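Local coordinates for protein fimbrin (PDB 1RT8) that binds and crosslinks actin filaments, serving the actin structures that underlie cell polarity, cytokinesis, mating and spore formation in fission yeast, at residues L504-I507 / G508-A512; V414-A417 / N418-A422; D341-R345 / F346-E350. All coordinates share one frame; numbering follows the deposited sequence.

In the fold
From the N terminus, interaction 3 comes first, where the loop after helix 314-323 turns into helix 345-361 of the third calponin-homology domain. Interactions 2 and 1 follow in the fourth, on helices 410-421 and 500-511. Each contact closes only a turn or so of chain, and the three run in series, none nested in or crossing another. Interactions 1 and 2 nevertheless meet through space: Met511 CG lies 3.3 Å from Trp416 CE3, joining the first and last long helices of that domain. Interaction 3 stands apart, its nearest atoms about 26 Å from interaction 1 and about 35 Å from interaction 2. All three belong to the second actin-binding region.

Interaction 1: L504-I507 / G508-A512; sequences LHFI and GSLMA
Phe506 carries its CG anti to the backbone N (chi1 175°), which brings the ring to Leu510, while Ser509 turns its OG between its own backbone N and carbonyl carbon (chi1 81°), facing back to the Phe506 carbonyl. Both pairings lie within helix 500-511, the closing helix of the fourth calponin-homology domain, and they span one helical turn. The apolar pair crosses at a slant: Phe506 CE2 is 3.8 Å from Leu510 CD1, and Leu510 CG stands over one face of the ring, displaced toward its rim. A broad ring and a branched leucine suit this side of the helix because it faces other apolar groups, Val444, Ile488 and Ile490 against Phe506, and Val447, Leu448 and Ile451 against Leu510.

The polar pairing is short. Ser509 OG donates to Phe506 O at 2.6 Å, coming in with a C=O...OG angle of 136°, and the same oxygen accepts Leu510 N at 3.2 Å. Two donors thus grip one carbonyl, and the serine hydroxyl, small enough to fold back on its own helix, finds an acceptor there. The preceding turn is regular, with Gly508 N bonded to Leu504 O at 2.8 Å and Ser509 N to His505 O. Near the end of the helix the flexible Met511 touches Ile507, its SD 4.3 Å from Ile507 CG2. Met511 N donates to Ile507 O at 3.0 Å, nearly along the C=O axis, and Met511 CG rests 3.4 Å from that same oxygen.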
ATOM      1  N   LEU A 504      -6.184   0.827 -19.663  1.00 21.91           N
ATOM      2  CA  LEU A 504      -6.259  -0.545 -20.163  1.00 21.00           C
ATOM      3  C   LEU A 504      -6.084  -1.548 -19.025  1.00 21.19           C
ATOM      4  O   LEU A 504      -6.772  -2.570 -18.990  1.00 23.55           O
ATOM      5  CB  LEU A 504      -5.227  -0.770 -21.282  1.00 20.03           C
ATOM      6  CG  LEU A 504      -5.321  -2.096 -22.064  1.00 20.34           C
ATOM      7  CD1 LEU A 504      -4.675  -1.969 -23.451  1.00 22.40           C
ATOM      8  CD2 LEU A 504      -4.673  -3.191 -21.258  1.00 18.65           C
ATOM      9  N   HIS A 505      -5.181  -1.257 -18.088  1.00 22.86           N
ATOM     10  CA  HIS A 505      -4.963  -2.133 -16.927  1.00 22.16           C
ATOM     11  C   HIS A 505      -6.270  -2.290 -16.143  1.00 22.86           C
ATOM     12  O   HIS A 505      -6.629  -3.384 -15.723  1.00 22.62           O
ATOM     13  CB  HIS A 505      -3.880  -1.539 -16.013  1.00 24.55           C
ATOM     14  CG  HIS A 505      -3.832  -2.138 -14.635  1.00 21.32           C
ATOM     15  ND1 HIS A 505      -4.339  -1.494 -13.525  1.00 24.76           N
ATOM     16  CD2 HIS A 505      -3.322  -3.311 -14.186  1.00 20.30           C
ATOM     17  CE1 HIS A 505      -4.144  -2.243 -12.452  1.00 20.26           C
ATOM     18  NE2 HIS A 505      -3.529  -3.351 -12.828  1.00 22.10           N
ATOM     19  N   PHE A 506      -6.976  -1.183 -15.957  1.00 23.31           N
ATOM     20  CA  PHE A 506      -8.243  -1.182 -15.230  1.00 23.79           C
ATOM     21  C   PHE A 506      -9.280  -2.064 -15.948  1.00 23.17           C
ATOM     22  O   PHE A 506      -9.904  -2.928 -15.335  1.00 22.68           O
ATOM     23  CB  PHE A 506      -8.758   0.257 -15.125  1.00 23.44           C
ATOM     24  CG  PHE A 506     -10.115   0.378 -14.487  1.00 22.02           C
ATOM     25  CD1 PHE A 506     -10.262   0.280 -13.111  1.00 22.95           C
ATOM     26  CD2 PHE A 506     -11.244   0.590 -15.270  1.00 22.83           C
ATOM     27  CE1 PHE A 506     -11.518   0.393 -12.515  1.00 22.75           C
ATOM     28  CE2 PHE A 506     -12.508   0.704 -14.686  1.00 26.38           C
ATOM     29  CZ  PHE A 506     -12.644   0.604 -13.304  1.00 23.57           C
ATOM     30  N   ILE A 507      -9.454  -1.836 -17.247  1.00 22.78           N
ATOM     31  CA  ILE A 507     -10.408  -2.607 -18.032  1.00 23.02           C
ATOM     32  C   ILE A 507     -10.039  -4.086 -18.017  1.00 23.51           C
ATOM     33  O   ILE A 507     -10.902  -4.960 -17.881  1.00 21.97           O
ATOM     34  CB  ILE A 507     -10.462  -2.103 -19.488  1.00 22.75           C
ATOM     35  CG1 ILE A 507     -10.997  -0.672 -19.516  1.00 24.37           C
ATOM     36  CG2 ILE A 507     -11.358  -3.004 -20.331  1.00 24.82           C
ATOM     37  CD1 ILE A 507     -12.379  -0.521 -18.897  1.00 22.90           C
ATOM     38  N   GLY A 508      -8.751  -4.370 -18.150  1.00 22.33           N
ATOM     39  CA  GLY A 508      -8.321  -5.754 -18.129  1.00 24.02           C
ATOM     40  C   GLY A 508      -8.658  -6.428 -16.812  1.00 23.40           C
ATOM     41  O   GLY A 508      -8.977  -7.617 -16.773  1.00 21.54           O
ATOM     42  N   SER A 509      -8.589  -5.672 -15.722  1.00 21.69           N
ATOM     43  CA  SER A 509      -8.895  -6.241 -14.419  1.00 23.82           C
ATOM     44  C   SER A 509     -10.388  -6.571 -14.350  1.00 23.98           C
ATOM     45  O   SER A 509     -10.779  -7.533 -13.693  1.00 24.48           O
ATOM     46  CB  SER A 509      -8.529  -5.260 -13.300  1.00 24.72           C
ATOM     47  OG  SER A 509      -9.547  -4.285 -13.117  1.00 26.00           O
ATOM     48  N   LEU A 510     -11.213  -5.789 -15.046  1.00 22.95           N
ATOM     49  CA  LEU A 510     -12.664  -6.021 -15.041  1.00 23.50           C
ATOM     50  C   LEU A 510     -13.034  -7.244 -15.871  1.00 24.83           C
ATOM     51  O   LEU A 510     -13.957  -7.991 -15.535  1.00 24.26           O
ATOM     52  CB  LEU A 510     -13.418  -4.805 -15.588  1.00 19.86           C
ATOM     53  CG  LEU A 510     -13.278  -3.494 -14.812  1.00 19.06           C
ATOM     54  CD1 LEU A 510     -14.395  -2.556 -15.227  1.00 20.48           C
ATOM     55  CD2 LEU A 510     -13.346  -3.745 -13.321  1.00 17.77           C
ATOM     56  N   MET A 511     -12.317  -7.440 -16.967  1.00 24.19           N
ATOM     57  CA  MET A 511     -12.577  -8.577 -17.828  1.00 24.85           C
ATOM     58  C   MET A 511     -12.304  -9.888 -17.094  1.00 25.74           C
ATOM     59  O   MET A 511     -12.778 -10.943 -17.506  1.00 26.98           O
ATOM     60  CB  MET A 511     -11.704  -8.484 -19.085  1.00 24.06           C
ATOM     61  CG  MET A 511     -12.094  -7.338 -20.011  1.00 24.75           C
ATOM     62  SD  MET A 511     -11.073  -7.184 -21.498  1.00 26.13           S
ATOM     63  CE  MET A 511     -11.639  -8.654 -22.419  1.00 26.09           C
ATOM     64  N   ALA A 512     -11.555  -9.811 -15.999  1.00 27.26           N
ATOM     65  CA  ALA A 512     -11.194 -11.001 -15.233  1.00 30.50           C
ATOM     66  C   ALA A 512     -12.002 -11.287 -13.968  1.00 30.99           C
ATOM     67  O   ALA A 512     -11.728 -12.270 -13.285  1.00 33.14           O
ATOM     68  CB  ALA A 512      -9.704 -10.950 -14.881  1.00 27.82           C
TER

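Interaction 2: V414-A417 / N418-A422; sequences VAWA and NSMAA
Trp416 and Met420, one turn apart on helix 410-421, form a Met-aromatic contact. The two side chains meet obliquely. Met420 SD lies 5.0 Å from the centroid of the six-membered ring of Trp416, 31° off the ring normal. The methionine reaches the indole by bending at chi2 and chi3, which its flexible, unbranched chain allows; its chi1 of -138° is off the staggered positions, so the exact placement of the chain end is less certain. With an alanine at Trp416, Met420 would probably lose its aromatic partner and its methyl be set free to turn.

Among the polar contacts, Ser419 donates twice to Ala415 O: its OG at 2.8 Å and its N at 3.0 Å, from opposite faces of the carbonyl plane. At this surface position the short serine side chain can fold back on the carbonyl one turn earlier. Backbone bonds also join Asn418 N to Val414 O and Ala421 N to Ala417 O. Asn418 lies alongside Val414, its ND2 3.6 Å from Val414 CG1, while its OD1 accepts Ile430 N and so ties a loop to the helix.

Trp416 packs on Ile507, Leu510 and Met511 of helix 500-511, whereas Asn418, Met420 and the small Ala421 touch helix 442-451, so the helix packs on two others of its calponin-homology domain.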
ATOM      1  N   VAL A 414     -11.272  -2.705 -26.075  1.00 26.74           N
ATOM      2  CA  VAL A 414     -12.115  -1.517 -26.235  1.00 26.20           C
ATOM      3  C   VAL A 414     -13.524  -1.950 -26.657  1.00 26.36           C
ATOM      4  O   VAL A 414     -14.517  -1.415 -26.170  1.00 23.44           O
ATOM      5  CB  VAL A 414     -11.548  -0.550 -27.316  1.00 25.10           C
ATOM      6  CG1 VAL A 414     -12.501   0.629 -27.519  1.00 25.05           C
ATOM      7  CG2 VAL A 414     -10.164  -0.037 -26.898  1.00 23.05           C
ATOM      8  N   ALA A 415     -13.598  -2.927 -27.560  1.00 26.54           N
ATOM      9  CA  ALA A 415     -14.875  -3.450 -28.047  1.00 26.24           C
ATOM     10  C   ALA A 415     -15.652  -4.138 -26.917  1.00 26.00           C
ATOM     11  O   ALA A 415     -16.880  -4.015 -26.837  1.00 27.34           O
ATOM     12  CB  ALA A 415     -14.637  -4.435 -29.195  1.00 25.48           C
ATOM     13  N   TRP A 416     -14.937  -4.859 -26.054  1.00 24.90           N
ATOM     14  CA  TRP A 416     -15.563  -5.539 -24.923  1.00 24.70           C
ATOM     15  C   TRP A 416     -16.105  -4.485 -23.968  1.00 24.45           C
ATOM     16  O   TRP A 416     -17.233  -4.585 -23.488  1.00 22.79           O
ATOM     17  CB  TRP A 416     -14.558  -6.393 -24.158  1.00 23.92           C
ATOM     18  CG  TRP A 416     -15.155  -7.072 -22.956  1.00 25.49           C
ATOM     19  CD1 TRP A 416     -15.817  -8.267 -22.935  1.00 25.14           C
ATOM     20  CD2 TRP A 416     -15.149  -6.595 -21.602  1.00 23.78           C
ATOM     21  NE1 TRP A 416     -16.214  -8.568 -21.657  1.00 25.21           N
ATOM     22  CE2 TRP A 416     -15.816  -7.561 -20.817  1.00 23.44           C
ATOM     23  CE3 TRP A 416     -14.641  -5.451 -20.976  1.00 22.58           C
ATOM     24  CZ2 TRP A 416     -15.986  -7.419 -19.435  1.00 24.96           C
ATOM     25  CZ3 TRP A 416     -14.808  -5.311 -19.597  1.00 24.92           C
ATOM     26  CH2 TRP A 416     -15.475  -6.291 -18.844  1.00 23.55           C
ATOM     27  N   ALA A 417     -15.284  -3.479 -23.690  1.00 23.04           N
ATOM     28  CA  ALA A 417     -15.677  -2.411 -22.778  1.00 24.90           C
ATOM     29  C   ALA A 417     -16.896  -1.650 -23.294  1.00 25.30           C
ATOM     30  O   ALA A 417     -17.792  -1.307 -22.516  1.00 26.60           O
ATOM     31  CB  ALA A 417     -14.504  -1.453 -22.557  1.00 22.37           C
ATOM     32  N   ASN A 418     -16.934  -1.383 -24.597  1.00 25.70           N
ATOM     33  CA  ASN A 418     -18.066  -0.668 -25.183  1.00 26.03           C
ATOM     34  C   ASN A 418     -19.358  -1.501 -25.110  1.00 26.10           C
ATOM     35  O   ASN A 418     -20.426  -0.959 -24.828  1.00 27.48           O
ATOM     36  CB  ASN A 418     -17.777  -0.280 -26.639  1.00 24.34           C
ATOM     37  CG  ASN A 418     -17.000   1.020 -26.754  1.00 27.44           C
ATOM     38  OD1 ASN A 418     -17.226   1.962 -25.992  1.00 24.74           O
ATOM     39  ND2 ASN A 418     -16.088   1.087 -27.723  1.00 25.54           N
ATOM     40  N   SER A 419     -19.253  -2.804 -25.365  1.00 26.86           N
ATOM     41  CA  SER A 419     -20.401  -3.715 -25.312  1.00 29.00           C
ATOM     42  C   SER A 419     -21.025  -3.697 -23.925  1.00 28.63           C
ATOM     43  O   SER A 419     -22.243  -3.661 -23.783  1.00 28.23           O
ATOM     44  CB  SER A 419     -19.973  -5.148 -25.628  1.00 30.11           C
ATOM     45  OG  SER A 419     -19.435  -5.231 -26.930  1.00 40.45           O
ATOM     46  N   MET A 420     -20.169  -3.738 -22.909  1.00 25.71           N
ATOM     47  CA  MET A 420     -20.601  -3.715 -21.518  1.00 27.02           C
ATOM     48  C   MET A 420     -21.281  -2.374 -21.185  1.00 26.67           C
ATOM     49  O   MET A 420     -22.350  -2.344 -20.579  1.00 25.04           O
ATOM     50  CB  MET A 420     -19.379  -3.936 -20.616  1.00 29.12           C
ATOM     51  CG  MET A 420     -19.614  -4.868 -19.444  1.00 34.54           C
ATOM     52  SD  MET A 420     -20.353  -6.441 -19.917  1.00 32.79           S
ATOM     53  CE  MET A 420     -19.195  -7.625 -19.260  1.00 37.45           C
ATOM     54  N   ALA A 421     -20.665  -1.275 -21.610  1.00 27.24           N
ATOM     55  CA  ALA A 421     -21.187   0.068 -21.354  1.00 27.69           C
ATOM     56  C   ALA A 421     -22.513   0.360 -22.060  1.00 28.90           C
ATOM     57  O   ALA A 421     -23.318   1.160 -21.577  1.00 28.71           O
ATOM     58  CB  ALA A 421     -20.155   1.108 -21.763  1.00 26.13           C
ATOM     59  N   ALA A 422     -22.734  -0.281 -23.205  1.00 28.36           N
ATOM     60  CA  ALA A 422     -23.960  -0.072 -23.973  1.00 29.69           C
ATOM     61  C   ALA A 422     -25.180  -0.748 -23.360  1.00 30.21           C
ATOM     62  O   ALA A 422     -26.280  -0.641 -23.897  1.00 31.02           O
ATOM     63  CB  ALA A 422     -23.770  -0.569 -25.400  1.00 28.74           C
TER

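Interaction 3: D341-R345 / F346-E350; sequences DEMMR and FKAVE
A local helix-start contact links Met343, Met344 and Arg345 to the residues that follow, at the surface of the third calponin-homology domain where a loop enters helix 345-361. Met344 holds the N-cap position. Its side chain has no oxygen to offer the first helical N-H groups, but its carbonyl joins the regular pattern, with Ala348 N donating to Met344 O at 3.1 Å and Lys347 N adding a weak bond.

The two methionines go separate ways. Met343 extends its CG anti to the backbone N (chi1 -178°) and crosses Lys347 at about a right angle, its CG 3.6 Å from Lys347 CB and its SD 4.0 Å from the small, buried Ala348 CB. Met344 instead runs alongside Phe346 in a Met-aromatic contact, SD 3.6 Å from Phe346 CE2, the sulfur approaching the ring obliquely.

Arg345 and Val349 are paired a turn apart. Val349 N donates to Arg345 O at 2.9 Å, and Val349 CG2 sits over one face of the guanidinium, 4.0 Å from Arg345 NH1, so a branched aliphatic lies against the flat group while its nitrogens can still bond to polar partners.

Arg345 NH2 does so in a salt bridge to Asp376. The guanidinium thus combines charge pairing at one nitrogen with apolar packing on its face, and the ion pair is likely to balance its charge and fix the group over Val349, near helix 371-375.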
ATOM      1  N   ASP A 341      27.651  -3.355  -2.122  1.00 44.50           N
ATOM      2  CA  ASP A 341      28.014  -2.460  -3.214  1.00 43.37           C
ATOM      3  C   ASP A 341      27.144  -2.741  -4.433  1.00 41.09           C
ATOM      4  O   ASP A 341      26.505  -3.790  -4.528  1.00 38.48           O
ATOM      5  CB  ASP A 341      29.481  -2.641  -3.610  1.00 45.53           C
ATOM      6  CG  ASP A 341      30.413  -2.607  -2.424  1.00 48.35           C
ATOM      7  OD1 ASP A 341      30.121  -1.862  -1.461  1.00 49.97           O
ATOM      8  OD2 ASP A 341      31.441  -3.319  -2.466  1.00 47.98           O
ATOM      9  N   GLU A 342      27.121  -1.795  -5.363  1.00 40.49           N
ATOM     10  CA  GLU A 342      26.342  -1.970  -6.580  1.00 40.27           C
ATOM     11  C   GLU A 342      26.990  -3.057  -7.419  1.00 37.40           C
ATOM     12  O   GLU A 342      28.219  -3.168  -7.468  1.00 35.15           O
ATOM     13  CB  GLU A 342      26.304  -0.681  -7.398  1.00 44.25           C
ATOM     14  CG  GLU A 342      25.489   0.441  -6.796  1.00 49.03           C
ATOM     15  CD  GLU A 342      25.294   1.582  -7.777  1.00 53.77           C
ATOM     16  OE1 GLU A 342      26.309   2.102  -8.296  1.00 55.24           O
ATOM     17  OE2 GLU A 342      24.126   1.955  -8.032  1.00 55.05           O
ATOM     18  N   MET A 343      26.158  -3.857  -8.076  1.00 35.34           N
ATOM     19  CA  MET A 343      26.642  -4.930  -8.939  1.00 32.49           C
ATOM     20  C   MET A 343      27.542  -4.307 -10.001  1.00 30.95           C
ATOM     21  O   MET A 343      27.319  -3.171 -10.411  1.00 31.39           O
ATOM     22  CB  MET A 343      25.450  -5.621  -9.613  1.00 30.79           C
ATOM     23  CG  MET A 343      25.808  -6.792 -10.516  1.00 28.95           C
ATOM     24  SD  MET A 343      24.328  -7.527 -11.238  1.00 27.12           S
ATOM     25  CE  MET A 343      23.452  -8.084  -9.731  1.00 22.67           C
ATOM     26  N   MET A 344      28.568  -5.031 -10.437  1.00 29.79           N
ATOM     27  CA  MET A 344      29.441  -4.509 -11.476  1.00 28.72           C
ATOM     28  C   MET A 344      28.578  -4.286 -12.709  1.00 28.17           C
ATOM     29  O   MET A 344      27.668  -5.069 -12.986  1.00 26.46           O
ATOM     30  CB  MET A 344      30.549  -5.499 -11.795  1.00 29.64           C
ATOM     31  CG  MET A 344      31.466  -5.774 -10.625  1.00 34.42           C
ATOM     32  SD  MET A 344      32.796  -6.860 -11.124  1.00 36.94           S
ATOM     33  CE  MET A 344      34.156  -5.686 -11.188  1.00 35.62           C
ATOM     34  N   ARG A 345      28.871  -3.238 -13.469  1.00 26.66           N
ATOM     35  CA  ARG A 345      28.057  -2.945 -14.633  1.00 27.55           C
ATOM     36  C   ARG A 345      27.888  -4.072 -15.635  1.00 27.11           C
ATOM     37  O   ARG A 345      26.756  -4.375 -16.017  1.00 25.98           O
ATOM     38  CB  ARG A 345      28.563  -1.706 -15.368  1.00 28.93           C
ATOM     39  CG  ARG A 345      27.646  -1.319 -16.520  1.00 32.50           C
ATOM     40  CD  ARG A 345      27.652   0.175 -16.772  1.00 33.80           C
ATOM     41  NE  ARG A 345      26.673   0.547 -17.789  1.00 36.19           N
ATOM     42  CZ  ARG A 345      26.739   0.169 -19.060  1.00 35.85           C
ATOM     43  NH1 ARG A 345      27.743  -0.596 -19.471  1.00 34.76           N
ATOM     44  NH2 ARG A 345      25.807   0.565 -19.917  1.00 33.39           N
ATOM     45  N   PHE A 346      28.983  -4.689 -16.072  1.00 23.88           N
ATOM     46  CA  PHE A 346      28.860  -5.759 -17.056  1.00 25.04           C
ATOM     47  C   PHE A 346      27.979  -6.892 -16.531  1.00 23.47           C
ATOM     48  O   PHE A 346      27.304  -7.563 -17.306  1.00 26.46           O
ATOM     49  CB  PHE A 346      30.245  -6.274 -17.493  1.00 22.57           C
ATOM     50  CG  PHE A 346      30.911  -7.200 -16.511  1.00 20.64           C
ATOM     51  CD1 PHE A 346      30.827  -8.583 -16.673  1.00 22.87           C
ATOM     52  CD2 PHE A 346      31.668  -6.699 -15.459  1.00 20.07           C
ATOM     53  CE1 PHE A 346      31.495  -9.450 -15.801  1.00 20.44           C
ATOM     54  CE2 PHE A 346      32.340  -7.557 -14.581  1.00 20.81           C
ATOM     55  CZ  PHE A 346      32.253  -8.938 -14.756  1.00 22.45           C
ATOM     56  N   LYS A 347      27.971  -7.094 -15.217  1.00 22.81           N
ATOM     57  CA  LYS A 347      27.131  -8.137 -14.638  1.00 23.10           C
ATOM     58  C   LYS A 347      25.647  -7.738 -14.679  1.00 23.99           C
ATOM     59  O   LYS A 347      24.787  -8.575 -14.941  1.00 22.83           O
ATOM     60  CB  LYS A 347      27.555  -8.443 -13.198  1.00 21.91           C
ATOM     61  CG  LYS A 347      28.929  -9.058 -13.106  1.00 23.39           C
ATOM     62  CD  LYS A 347      29.160  -9.769 -11.788  1.00 23.95           C
ATOM     63  CE  LYS A 347      30.447 -10.580 -11.866  1.00 26.80           C
ATOM     64  NZ  LYS A 347      30.642 -11.447 -10.680  1.00 28.06           N
ATOM     65  N   ALA A 348      25.347  -6.465 -14.427  1.00 23.35           N
ATOM     66  CA  ALA A 348      23.960  -6.018 -14.459  1.00 23.82           C
ATOM     67  C   ALA A 348      23.448  -6.055 -15.901  1.00 22.75           C
ATOM     68  O   ALA A 348      22.286  -6.380 -16.146  1.00 21.89           O
ATOM     69  CB  ALA A 348      23.846  -4.597 -13.882  1.00 24.14           C
ATOM     70  N   VAL A 349      24.321  -5.717 -16.848  1.00 21.77           N
ATOM     71  CA  VAL A 349      23.957  -5.725 -18.259  1.00 23.85           C
ATOM     72  C   VAL A 349      23.665  -7.145 -18.724  1.00 22.74           C
ATOM     73  O   VAL A 349      22.757  -7.359 -19.524  1.00 23.27           O
ATOM     74  CB  VAL A 349      25.072  -5.113 -19.145  1.00 24.83           C
ATOM     75  CG1 VAL A 349      24.817  -5.435 -20.622  1.00 25.71           C
ATOM     76  CG2 VAL A 349      25.101  -3.599 -18.951  1.00 24.33           C
ATOM     77  N   GLU A 350      24.429  -8.115 -18.227  1.00 22.99           N
ATOM     78  CA  GLU A 350      24.182  -9.502 -18.593  1.00 25.06           C
ATOM     79  C   GLU A 350      22.802  -9.882 -18.057  1.00 24.37           C
ATOM     80  O   GLU A 350      21.988 -10.467 -18.772  1.00 23.94           O
ATOM     81  CB  GLU A 350      25.264 -10.415 -18.005  1.00 26.10           C
ATOM     82  CG  GLU A 350      26.632 -10.182 -18.642  1.00 30.60           C
ATOM     83  CD  GLU A 350      27.732 -11.041 -18.049  1.00 33.30           C
ATOM     84  OE1 GLU A 350      27.519 -11.618 -16.959  1.00 33.29           O
ATOM     85  OE2 GLU A 350      28.818 -11.119 -18.673  1.00 33.57           O
TER